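Local coordinates for flagellar motor switch protein fliG (Aquifex aeolicus, PDB 3HJL) that probably forms part of the rotor-mounted switch complex (C ring) at the base of the basal body, which contacts motor components that determine the direction of flagellar rotation, at residues Gln131-Phe136 / Lys158-Arg163; Phe238-Ile243 / Arg310-Ile315. All blocks are in the same frame, centred on the assembly; numbering follows the deposited sequence.

Interaction 1: Gln131-Phe136 / Lys158-Arg163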
# COMPACT_ATOMS: atom_id res chain seq x y z
N GLN A 131 23.94 7.48 -9.59
CA GLN A 131 24.13 7.24 -8.14
C GLN A 131 23.04 6.35 -7.54
O GLN A 131 23.32 5.56 -6.64
CB GLN A 131 24.20 8.58 -7.38
CG GLN A 131 24.62 8.46 -5.89
CD GLN A 131 26.04 7.96 -5.70
OE1 GLN A 131 26.86 8.06 -6.61
NE2 GLN A 131 26.34 7.43 -4.52
N THR A 132 21.81 6.51 -8.01
CA THR A 132 20.67 5.66 -7.60
C THR A 132 20.85 4.21 -8.08
O THR A 132 20.54 3.27 -7.34
CB THR A 132 19.34 6.22 -8.17
OG1 THR A 132 19.25 7.61 -7.86
CG2 THR A 132 18.14 5.49 -7.60
N ILE A 133 21.34 4.05 -9.31
CA ILE A 133 21.59 2.71 -9.88
C ILE A 133 22.72 2.03 -9.09
O ILE A 133 22.61 0.85 -8.74
CB ILE A 133 21.98 2.76 -11.39
CG1 ILE A 133 20.93 3.52 -12.22
CG2 ILE A 133 22.14 1.34 -11.93
CD1 ILE A 133 21.24 3.61 -13.71
N ALA A 134 23.77 2.79 -8.77
CA ALA A 134 24.92 2.31 -8.01
C ALA A 134 24.52 1.87 -6.60
O ALA A 134 24.92 0.81 -6.15
CB ALA A 134 25.99 3.38 -7.92
N LEU A 135 23.75 2.71 -5.92
CA LEU A 135 23.24 2.40 -4.58
C LEU A 135 22.39 1.12 -4.57
O LEU A 135 22.46 0.34 -3.62
CB LEU A 135 22.43 3.58 -4.00
CG LEU A 135 23.24 4.76 -3.46
CD1 LEU A 135 22.42 6.07 -3.47
CD2 LEU A 135 23.75 4.43 -2.07
N PHE A 136 21.57 0.95 -5.61
CA PHE A 136 20.72 -0.25 -5.77
C PHE A 136 21.56 -1.51 -6.06
O PHE A 136 21.38 -2.54 -5.41
CB PHE A 136 19.71 -0.03 -6.90
CG PHE A 136 18.68 -1.12 -7.05
CD1 PHE A 136 17.57 -1.16 -6.22
CD2 PHE A 136 18.78 -2.07 -8.06
CE1 PHE A 136 16.61 -2.14 -6.37
CE2 PHE A 136 17.82 -3.07 -8.21
CZ PHE A 136 16.73 -3.10 -7.37
N LYS A 158 30.04 2.05 -17.09
CA LYS A 158 31.26 2.61 -16.53
C LYS A 158 30.95 3.56 -15.37
O LYS A 158 31.64 3.55 -14.35
CB LYS A 158 32.04 3.36 -17.63
CG LYS A 158 32.40 2.52 -18.88
CD LYS A 158 32.84 3.38 -20.06
CE LYS A 158 32.76 2.63 -21.39
NZ LYS A 158 33.53 1.36 -21.39
N GLU A 159 29.91 4.37 -15.53
CA GLU A 159 29.55 5.39 -14.54
C GLU A 159 28.94 4.78 -13.28
O GLU A 159 29.18 5.29 -12.17
CB GLU A 159 28.59 6.41 -15.16
CG GLU A 159 28.38 7.68 -14.34
CD GLU A 159 29.65 8.52 -14.17
OE1 GLU A 159 29.74 9.25 -13.16
OE2 GLU A 159 30.55 8.44 -15.03
N VAL A 160 28.14 3.72 -13.44
CA VAL A 160 27.55 3.02 -12.30
C VAL A 160 28.63 2.28 -11.49
O VAL A 160 28.64 2.38 -10.27
CB VAL A 160 26.42 2.05 -12.72
CG1 VAL A 160 25.92 1.25 -11.53
CG2 VAL A 160 25.25 2.83 -13.35
N VAL A 161 29.53 1.59 -12.17
CA VAL A 161 30.63 0.86 -11.50
C VAL A 161 31.60 1.81 -10.78
O VAL A 161 32.08 1.49 -9.69
CB VAL A 161 31.42 -0.03 -12.50
CG1 VAL A 161 32.63 -0.65 -11.81
CG2 VAL A 161 30.53 -1.11 -13.09
N LYS A 162 31.88 2.96 -11.40
CA LYS A 162 32.72 4.00 -10.79
C LYS A 162 32.08 4.53 -9.51
O LYS A 162 32.78 4.79 -8.52
CB LYS A 162 32.92 5.17 -11.77
CG LYS A 162 33.88 6.27 -11.28
CD LYS A 162 33.80 7.55 -12.12
CE LYS A 162 32.55 8.37 -11.77
NZ LYS A 162 32.46 9.65 -12.54
N ARG A 163 30.77 4.75 -9.55
CA ARG A 163 30.02 5.25 -8.40
C ARG A 163 29.87 4.20 -7.31
O ARG A 163 29.89 4.53 -6.13
CB ARG A 163 28.66 5.81 -8.83
CG ARG A 163 28.76 7.21 -9.45
CD ARG A 163 27.40 7.78 -9.76
NE ARG A 163 27.37 9.24 -9.55
CZ ARG A 163 27.41 10.18 -10.51
NH1 ARG A 163 27.43 9.87 -11.80
NH2 ARG A 163 27.38 11.46 -10.16
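Gln131 and Arg163, both members of the EHPQR motif, meet where two helices cross. The Gln131 side chain leaves with CG anti to the backbone N and then bends at chi2, which carries OE1 over to the aliphatic stem of the arginine. There it lies 3.2 Å from Arg163 CD and reaches the edge of the guanidinium, in its plane. The bond from Arg163 NE to Gln131 OE1 (3.2 Å) is weak, bent to 124° at the hydrogen, and the amide and guanidinium planes are turned 74° apart. The other end of the guanidinium is held more firmly: Arg163 NH1 makes a 2.8 Å salt bridge to Glu159 OE1, one turn back on the same helix. That oxygen also takes Lys162 NZ on its syn side, so a single carboxylate oxygen serves two cations and helps fix the rotation of the arginine's head.

Beside this polar pair the contact is apolar and buried. The small Ala134 permits a close approach, with CA atoms of Ala134 and Val160 5.1 Å apart; its CB rests 3.7 Å from Arg163 CB and equally near the carbonyl oxygen of Val160. Val160 presents both methyls to the other helix, and its CG2 packs 3.7 Å from Ile133 CG2, the two side chains crossing at about a right angle.

The segment axes come within 8.3 Å and cross at -59°. Helix 130-137 is sandwiched in the middle domain: helix 154-166 lies against its Ile133 and Ala134, while Thr132 and Phe136 pack on helix 172-193. His129 and Pro130, also of the motif, touch Arg163, so that four of the motif's five residues meet at this crossing.

Interaction 2: Phe238-Ile243 / Arg310-Ile315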
# COMPACT_ATOMS: atom_id res chain seq x y z
N PHE A 238 -28.45 -8.99 -14.60
CA PHE A 238 -29.52 -8.35 -15.37
C PHE A 238 -29.20 -6.87 -15.58
O PHE A 238 -29.17 -6.07 -14.60
CB PHE A 238 -30.91 -8.51 -14.75
CG PHE A 238 -32.03 -8.18 -15.71
CD1 PHE A 238 -32.60 -9.18 -16.49
CD2 PHE A 238 -32.44 -6.87 -15.91
CE1 PHE A 238 -33.58 -8.89 -17.42
CE2 PHE A 238 -33.42 -6.57 -16.84
CZ PHE A 238 -33.99 -7.58 -17.60
N THR A 239 -28.98 -6.53 -16.86
CA THR A 239 -28.62 -5.18 -17.27
C THR A 239 -29.82 -4.58 -18.02
O THR A 239 -30.78 -5.29 -18.34
CB THR A 239 -27.34 -5.19 -18.18
OG1 THR A 239 -26.87 -3.85 -18.38
CG2 THR A 239 -27.61 -5.83 -19.54
N PHE A 240 -29.78 -3.27 -18.25
CA PHE A 240 -30.85 -2.58 -18.96
C PHE A 240 -31.00 -3.10 -20.41
O PHE A 240 -32.11 -3.17 -20.94
CB PHE A 240 -30.60 -1.07 -18.96
CG PHE A 240 -31.80 -0.26 -19.40
CD1 PHE A 240 -32.81 0.04 -18.50
CD2 PHE A 240 -31.91 0.21 -20.70
CE1 PHE A 240 -33.92 0.78 -18.89
CE2 PHE A 240 -33.01 0.96 -21.09
CZ PHE A 240 -34.01 1.24 -20.19
N GLU A 241 -29.89 -3.51 -21.01
CA GLU A 241 -29.90 -4.07 -22.35
C GLU A 241 -30.68 -5.40 -22.42
O GLU A 241 -31.29 -5.71 -23.44
CB GLU A 241 -28.46 -4.28 -22.85
CG GLU A 241 -27.62 -2.99 -22.99
CD GLU A 241 -28.02 -2.12 -24.18
OE1 GLU A 241 -27.52 -2.36 -25.30
OE2 GLU A 241 -28.76 -1.13 -23.98
N ASP A 242 -30.74 -6.14 -21.30
CA ASP A 242 -31.47 -7.43 -21.23
C ASP A 242 -33.00 -7.29 -21.28
O ASP A 242 -33.71 -8.29 -21.30
CB ASP A 242 -31.08 -8.24 -19.97
CG ASP A 242 -29.61 -8.60 -19.93
OD1 ASP A 242 -29.05 -8.99 -20.98
OD2 ASP A 242 -29.03 -8.53 -18.82
N ILE A 243 -33.51 -6.06 -21.28
CA ILE A 243 -34.93 -5.81 -21.50
C ILE A 243 -35.41 -6.41 -22.86
O ILE A 243 -36.56 -6.82 -23.00
CB ILE A 243 -35.26 -4.29 -21.39
CG1 ILE A 243 -35.13 -3.84 -19.92
CG2 ILE A 243 -36.67 -4.00 -21.88
CD1 ILE A 243 -35.31 -2.33 -19.69
N ARG A 310 -31.07 2.11 -13.94
CA ARG A 310 -30.91 1.15 -12.83
C ARG A 310 -32.18 1.02 -11.98
O ARG A 310 -32.41 -0.04 -11.40
CB ARG A 310 -29.69 1.47 -11.94
CG ARG A 310 -29.75 2.75 -11.12
CD ARG A 310 -28.51 2.89 -10.22
NE ARG A 310 -27.29 3.14 -11.00
CZ ARG A 310 -26.68 4.32 -11.18
NH1 ARG A 310 -27.12 5.45 -10.62
NH2 ARG A 310 -25.57 4.37 -11.93
N GLN A 311 -32.98 2.09 -11.90
CA GLN A 311 -34.27 2.05 -11.19
C GLN A 311 -35.26 1.12 -11.88
O GLN A 311 -35.96 0.35 -11.22
CB GLN A 311 -34.87 3.46 -11.03
CG GLN A 311 -34.27 4.27 -9.88
CD GLN A 311 -34.82 5.68 -9.77
OE1 GLN A 311 -35.53 6.17 -10.66
NE2 GLN A 311 -34.50 6.35 -8.66
N VAL A 312 -35.30 1.18 -13.21
CA VAL A 312 -36.12 0.26 -14.00
C VAL A 312 -35.64 -1.19 -13.81
O VAL A 312 -36.45 -2.09 -13.66
CB VAL A 312 -36.08 0.63 -15.52
CG1 VAL A 312 -36.81 -0.42 -16.36
CG2 VAL A 312 -36.65 2.02 -15.76
N VAL A 313 -34.31 -1.38 -13.78
CA VAL A 313 -33.71 -2.70 -13.53
C VAL A 313 -34.01 -3.25 -12.12
O VAL A 313 -34.28 -4.45 -11.98
CB VAL A 313 -32.17 -2.67 -13.80
CG1 VAL A 313 -31.50 -3.98 -13.33
CG2 VAL A 313 -31.89 -2.42 -15.29
N ASN A 314 -33.98 -2.38 -11.10
CA ASN A 314 -34.37 -2.77 -9.73
C ASN A 314 -35.80 -3.31 -9.70
O ASN A 314 -36.09 -4.30 -9.02
CB ASN A 314 -34.30 -1.58 -8.76
CG ASN A 314 -32.89 -1.14 -8.45
OD1 ASN A 314 -31.95 -1.93 -8.47
ND2 ASN A 314 -32.73 0.14 -8.12
N ILE A 315 -36.69 -2.62 -10.41
CA ILE A 315 -38.08 -3.03 -10.56
C ILE A 315 -38.17 -4.35 -11.32
O ILE A 315 -38.91 -5.25 -10.91
CB ILE A 315 -38.92 -1.92 -11.27
CG1 ILE A 315 -39.11 -0.73 -10.33
CG2 ILE A 315 -40.28 -2.46 -11.72
CD1 ILE A 315 -39.59 0.50 -11.01
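Phe238 leaves helical geometry at the end of helix 227-237, and the chain runs through an extended Thr239 into a 3-10 turn at 241-243, passing helix 302-320 most closely where Phe240 CA and Val313 CA lie 6.1 Å apart. The pairing joins the 238-243 bend to that helix within the C-terminal domain, away from the EHPQR motif. Val313 faces this bend with both methyls, which divide the work. CG1 sits 3.4 Å from the carbonyl oxygen of Phe238 and also meets the edge of that residue's ring at CD2. CG2 turns to the next part of the loop, 3.7 Å from Phe240 N, and touches CB and the ring edge of Phe240.

The CB of Phe240 does not point at the helix, yet with CG anti to the backbone N (chi1 -167°) the ring reaches Val312, and CE1 comes 4.0 Å from Val312 CB, edge-on. Ile243 CD1 lies over one face of the Phe240 ring, 3.5 Å above its plane and offset toward the rim, and reaches Val312 CG1 as well at 4.1 Å. Asp242 CB similarly lies over a face of the Phe238 ring, while its carboxylate oxygen OD2 accepts a nearly straight 2.8 Å bond from Thr239 N (174°), which ties the turn back on itself.

Side chain meets side chain only through apolar groups; the backbone atoms Phe238 O and Phe240 N are touched by valine methyls without a hydrogen bond across the contact. Cohesion here therefore comes from burial and shape, and the polar bonds that hold the loop's form lie within the loop.

From the N terminus, the chain passes through helices 7-21 to 118-125 before it reaches interaction 1, where 131-136 and 158-163 close a short, largely helical loop of 21 residues within the middle domain. It then runs on through helix 172-193 and later helices to 238-243, which opens interaction 2. This one closes a much longer loop: 66 residues, again mostly helical, return to 310-315, joining the loop after helix 227-237 to helix 302-320, both within the C-terminal domain. The two loops follow in series, neither enclosing nor crossing the other. Their centres are about 60 Å apart, on opposite sides of the chain's centre, and each contact lies wholly within one domain of an elongated all-helical molecule.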